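Major capsid protein P2 (Pseudoalteromonas phage pm2, PDB 2VVF) is the major capsid protein of the lipid-containing marine phage PM2, a double jelly-roll that forms homotrimers and builds the outer shell of the virion. Local coordinates at residues A[8-13]-A[19-24]; A[205-208]-A[213-216]. All blocks are in the same frame, centred on the assembly; numbering follows the deposited sequence.

Two short returns of one chain illustrate how a double jelly-roll uses its connections as well as its strands. Interaction 1, between 8-13 and 19-24, belongs to the N-terminal domain and lies about 21 Å, centre to centre, from the middle of the chain; interaction 2, between 205-208 and 213-216, belongs to the C-terminal domain and lies about 16 Å from that same centre, on its opposite side. The centres of interactions 1 and 2 are about 35 Å apart. The nearest atoms of interactions 1 and 2 are about 22 Å apart, so the two do not touch. None of the calcium-site residues Ala-105, Pro-141 and Trp-143 lies in either contact. Interaction 1 meets no other subunit, whereas interaction 2 adjoins one.

Interaction 1 of 2, residues A[8-13]-A[19-24]; sequences NSIPNV and CSIKLP
The puckered ring of Pro-11 only brushes strand 18-23, with its CD 4.2 Å from the carbonyl O of Ser-20, and no aromatic or other flat side chain carries the contact. The flat peptide after the ring meets the strand just as lightly: the Pro-11 carbonyl O lies 4.0 Å from CB of Cys-19, next to the sulfur. The firmer packing is aliphatic. With CG1 beside the backbone N (chi1 -60°) and the chain extended beyond it, Ile-10 sends its two branches to different places. The side chains of Ile-10 and Ile-21 cross obliquely, with Ile-10 CD1 3.7 Å from Ile-21 CG1 and 3.8 Å from Ile-21 CD1. The other branch of Ile-10, CG2, reaches back along the strand to within 4.1 Å of Cys-19 CB and 3.9 Å of Ser-20 O. Farther on, Val-13 CG2 approaches Cys-19 SG at 4.3 Å, a loose contact.

Ile-10 also packs on Leu-34 and Leu-129 of the facing sheet, and Cys-19 on Phe-118 and Ile-120 of the adjoining strand. The loop thus runs along the margin of the N-terminal jelly-roll beside strand 18-23, outermost in its sheet within this chain, and turns Ile-10 inward between the sheets. No hydrogen bond joins the two segments; strand 18-23 makes its backbone bonds with 114-120 instead. The chemistry is consistent with a hydrophobic closure of the sandwich margin, made by apolar side chains rather than by pairing of main chains.

Interaction 2 of 2, residues A[205-208]-A[213-216]; sequences YILE and AVLD
A single methyl group, CG2 of Val-214, carries the contact by meeting both Glu-208 and Leu-207 near the end of helix 200-209. The tight part is with the glutamate: Val-214 CG2 sits 3.7 Å from Glu-208 CG and 4.1 Å from Glu-208 CD, and the two side chains cross at about a right angle. Glu-208 has CG beside its backbone N (chi1 -64°) and runs on in an extended line to its carboxylate (chi2 180°), a shape that brings its aliphatic stem to the valine although its CB does not aim directly at the loop. Here the acid serves the contact as hydrocarbon. Leu-207 is the looser partner, its CD1 standing 4.5 Å from the same valine methyl, even though its CB points toward the loop. The leucine is buried, but the loop covers little of it; it also packs on Leu-225, on Thr-220 and Asp-222 of strand 218-222, and on Arg-71 of helix 63-71.

Whereas the helix face at Leu-207 is buried, Glu-208 and Val-214 both remain partly exposed, and Glu-208 also packs against Lys-75 of the second subunit. No hydrogen bond links the two segments. The loop is held by another route, a backbone hydrogen bond between Ala-213 and Arg-71 and the packing of Leu-215 on Leu-67 and Arg-71 of helix 63-71. One helical turn away, Tyr-205 OH hydrogen-bonds to Ser-82 OG of the second subunit. Such a helix-bearing connection, leading from strand 192-199 in one sheet to 218-222 in the other while touching both the N-terminal domain and a neighbouring subunit, fits the trimeric double jelly-roll capsid fold.

Interaction 1 of 2, residues A[8-13]-A[19-24]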
# COMPACT_ATOMS: atom_id res chain seq x y z
N ASN A 8 -26.64 -2.16 -19.33
CA ASN A 8 -27.51 -2.68 -20.38
C ASN A 8 -26.67 -3.37 -21.45
O ASN A 8 -25.49 -3.07 -21.61
CB ASN A 8 -28.33 -1.56 -21.00
CG ASN A 8 -29.58 -1.24 -20.20
OD1 ASN A 8 -30.01 -2.03 -19.37
ND2 ASN A 8 -30.17 -0.07 -20.46
N SER A 9 -27.29 -4.31 -22.16
CA SER A 9 -26.59 -5.05 -23.20
C SER A 9 -26.03 -4.12 -24.28
O SER A 9 -26.68 -3.16 -24.68
CB SER A 9 -27.52 -6.08 -23.83
OG SER A 9 -27.20 -6.30 -25.19
N ILE A 10 -24.81 -4.40 -24.72
CA ILE A 10 -24.18 -3.60 -25.77
C ILE A 10 -24.78 -3.98 -27.12
O ILE A 10 -24.74 -5.14 -27.53
CB ILE A 10 -22.64 -3.76 -25.76
CG1 ILE A 10 -22.06 -3.31 -24.41
CG2 ILE A 10 -22.02 -2.95 -26.89
CD1 ILE A 10 -20.58 -3.58 -24.26
N PRO A 11 -25.38 -3.00 -27.78
CA PRO A 11 -26.05 -3.24 -29.06
C PRO A 11 -25.13 -3.58 -30.23
O PRO A 11 -24.08 -2.97 -30.41
CB PRO A 11 -26.77 -1.91 -29.33
CG PRO A 11 -26.91 -1.27 -28.00
CD PRO A 11 -25.70 -1.68 -27.22
N ASN A 12 -25.56 -4.56 -31.02
CA ASN A 12 -24.85 -4.99 -32.22
C ASN A 12 -23.37 -5.29 -32.06
O ASN A 12 -22.53 -4.68 -32.72
CB ASN A 12 -25.06 -3.97 -33.35
CG ASN A 12 -26.47 -3.42 -33.36
OD1 ASN A 12 -27.44 -4.16 -33.46
ND2 ASN A 12 -26.59 -2.10 -33.24
N VAL A 13 -23.05 -6.28 -31.23
CA VAL A 13 -21.66 -6.68 -31.03
C VAL A 13 -21.29 -7.75 -32.06
O VAL A 13 -21.63 -8.92 -31.90
CB VAL A 13 -21.40 -7.16 -29.59
CG1 VAL A 13 -20.00 -7.73 -29.47
CG2 VAL A 13 -21.61 -6.02 -28.60
N CYS A 19 -19.51 -0.31 -32.29
CA CYS A 19 -20.40 -0.31 -31.14
C CYS A 19 -20.12 0.83 -30.18
O CYS A 19 -19.13 1.55 -30.32
CB CYS A 19 -20.35 -1.65 -30.41
SG CYS A 19 -20.39 -3.09 -31.50
N SER A 20 -21.00 0.98 -29.20
CA SER A 20 -20.86 2.05 -28.22
C SER A 20 -21.47 1.65 -26.88
O SER A 20 -22.47 0.94 -26.83
CB SER A 20 -21.54 3.31 -28.74
OG SER A 20 -21.68 4.28 -27.72
N ILE A 21 -20.85 2.11 -25.80
CA ILE A 21 -21.36 1.85 -24.46
C ILE A 21 -21.98 3.14 -23.94
O ILE A 21 -21.30 3.99 -23.38
CB ILE A 21 -20.25 1.35 -23.51
CG1 ILE A 21 -19.74 -0.02 -23.96
CG2 ILE A 21 -20.78 1.27 -22.08
CD1 ILE A 21 -18.65 -0.58 -23.08
N LYS A 22 -23.28 3.29 -24.18
CA LYS A 22 -23.99 4.49 -23.75
C LYS A 22 -24.31 4.43 -22.27
O LYS A 22 -25.06 3.56 -21.82
CB LYS A 22 -25.26 4.69 -24.58
CG LYS A 22 -25.03 4.59 -26.08
CD LYS A 22 -26.20 5.15 -26.87
CE LYS A 22 -25.83 5.33 -28.33
NZ LYS A 22 -26.85 6.13 -29.06
N LEU A 23 -23.72 5.35 -21.51
CA LEU A 23 -23.91 5.39 -20.07
C LEU A 23 -25.04 6.32 -19.66
O LEU A 23 -25.12 7.46 -20.12
CB LEU A 23 -22.61 5.78 -19.37
CG LEU A 23 -21.38 4.97 -19.78
CD1 LEU A 23 -20.10 5.68 -19.36
CD2 LEU A 23 -21.44 3.57 -19.18
N PRO A 24 -25.92 5.83 -18.79
CA PRO A 24 -27.04 6.61 -18.30
C PRO A 24 -26.56 7.77 -17.44
O PRO A 24 -25.72 7.59 -16.56
CB PRO A 24 -27.80 5.59 -17.44
CG PRO A 24 -27.56 4.29 -18.13
CD PRO A 24 -26.20 4.38 -18.78

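Interaction 2 of 2, residues A[205-208]-A[213-216]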
# COMPACT_ATOMS: atom_id res chain seq x y z
N TYR A 205 14.33 2.45 -13.58
CA TYR A 205 14.62 2.07 -12.20
C TYR A 205 13.81 2.94 -11.24
O TYR A 205 13.26 2.45 -10.25
CB TYR A 205 16.12 2.22 -11.91
CG TYR A 205 16.48 2.06 -10.44
CD1 TYR A 205 16.54 0.81 -9.85
CD2 TYR A 205 16.76 3.17 -9.66
CE1 TYR A 205 16.86 0.66 -8.51
CE2 TYR A 205 17.08 3.03 -8.32
CZ TYR A 205 17.13 1.78 -7.75
OH TYR A 205 17.45 1.64 -6.42
N ILE A 206 13.72 4.23 -11.55
CA ILE A 206 12.95 5.16 -10.72
C ILE A 206 11.47 4.80 -10.78
O ILE A 206 10.77 4.85 -9.76
CB ILE A 206 13.20 6.62 -11.13
CG1 ILE A 206 14.68 6.97 -11.00
CG2 ILE A 206 12.36 7.55 -10.27
CD1 ILE A 206 15.08 8.25 -11.70
N LEU A 207 11.00 4.42 -11.96
CA LEU A 207 9.60 4.04 -12.14
C LEU A 207 9.27 2.86 -11.22
O LEU A 207 8.34 2.92 -10.43
CB LEU A 207 9.33 3.66 -13.59
CG LEU A 207 9.19 4.79 -14.62
CD1 LEU A 207 9.15 4.22 -16.03
CD2 LEU A 207 7.95 5.63 -14.34
N GLU A 208 10.05 1.79 -11.35
CA GLU A 208 9.85 0.60 -10.53
C GLU A 208 10.01 0.92 -9.05
O GLU A 208 9.40 0.28 -8.19
CB GLU A 208 10.86 -0.49 -10.92
CG GLU A 208 10.69 -1.01 -12.34
CD GLU A 208 11.72 -2.07 -12.69
OE1 GLU A 208 12.93 -1.80 -12.56
OE2 GLU A 208 11.31 -3.18 -13.09
N ALA A 213 5.13 -0.54 -13.16
CA ALA A 213 5.66 -1.58 -14.03
C ALA A 213 6.11 -0.96 -15.34
O ALA A 213 5.38 -0.16 -15.94
CB ALA A 213 4.60 -2.65 -14.28
N VAL A 214 7.31 -1.31 -15.79
CA VAL A 214 7.84 -0.78 -17.04
C VAL A 214 7.19 -1.46 -18.23
O VAL A 214 7.16 -2.69 -18.32
CB VAL A 214 9.37 -0.88 -17.08
CG1 VAL A 214 9.91 -0.32 -18.39
CG2 VAL A 214 9.99 -0.15 -15.89
N LEU A 215 6.65 -0.66 -19.15
CA LEU A 215 5.99 -1.19 -20.34
C LEU A 215 7.00 -1.40 -21.46
O LEU A 215 7.93 -0.61 -21.63
CB LEU A 215 4.88 -0.25 -20.81
CG LEU A 215 3.79 0.07 -19.78
CD1 LEU A 215 2.79 1.07 -20.36
CD2 LEU A 215 3.08 -1.20 -19.32
N ASP A 216 6.81 -2.47 -22.23
CA ASP A 216 7.71 -2.80 -23.33
C ASP A 216 7.71 -1.71 -24.40
O ASP A 216 6.66 -1.17 -24.75
CB ASP A 216 7.33 -4.14 -23.95
CG ASP A 216 7.54 -5.30 -22.99
OD1 ASP A 216 8.12 -5.08 -21.91
OD2 ASP A 216 7.12 -6.43 -23.32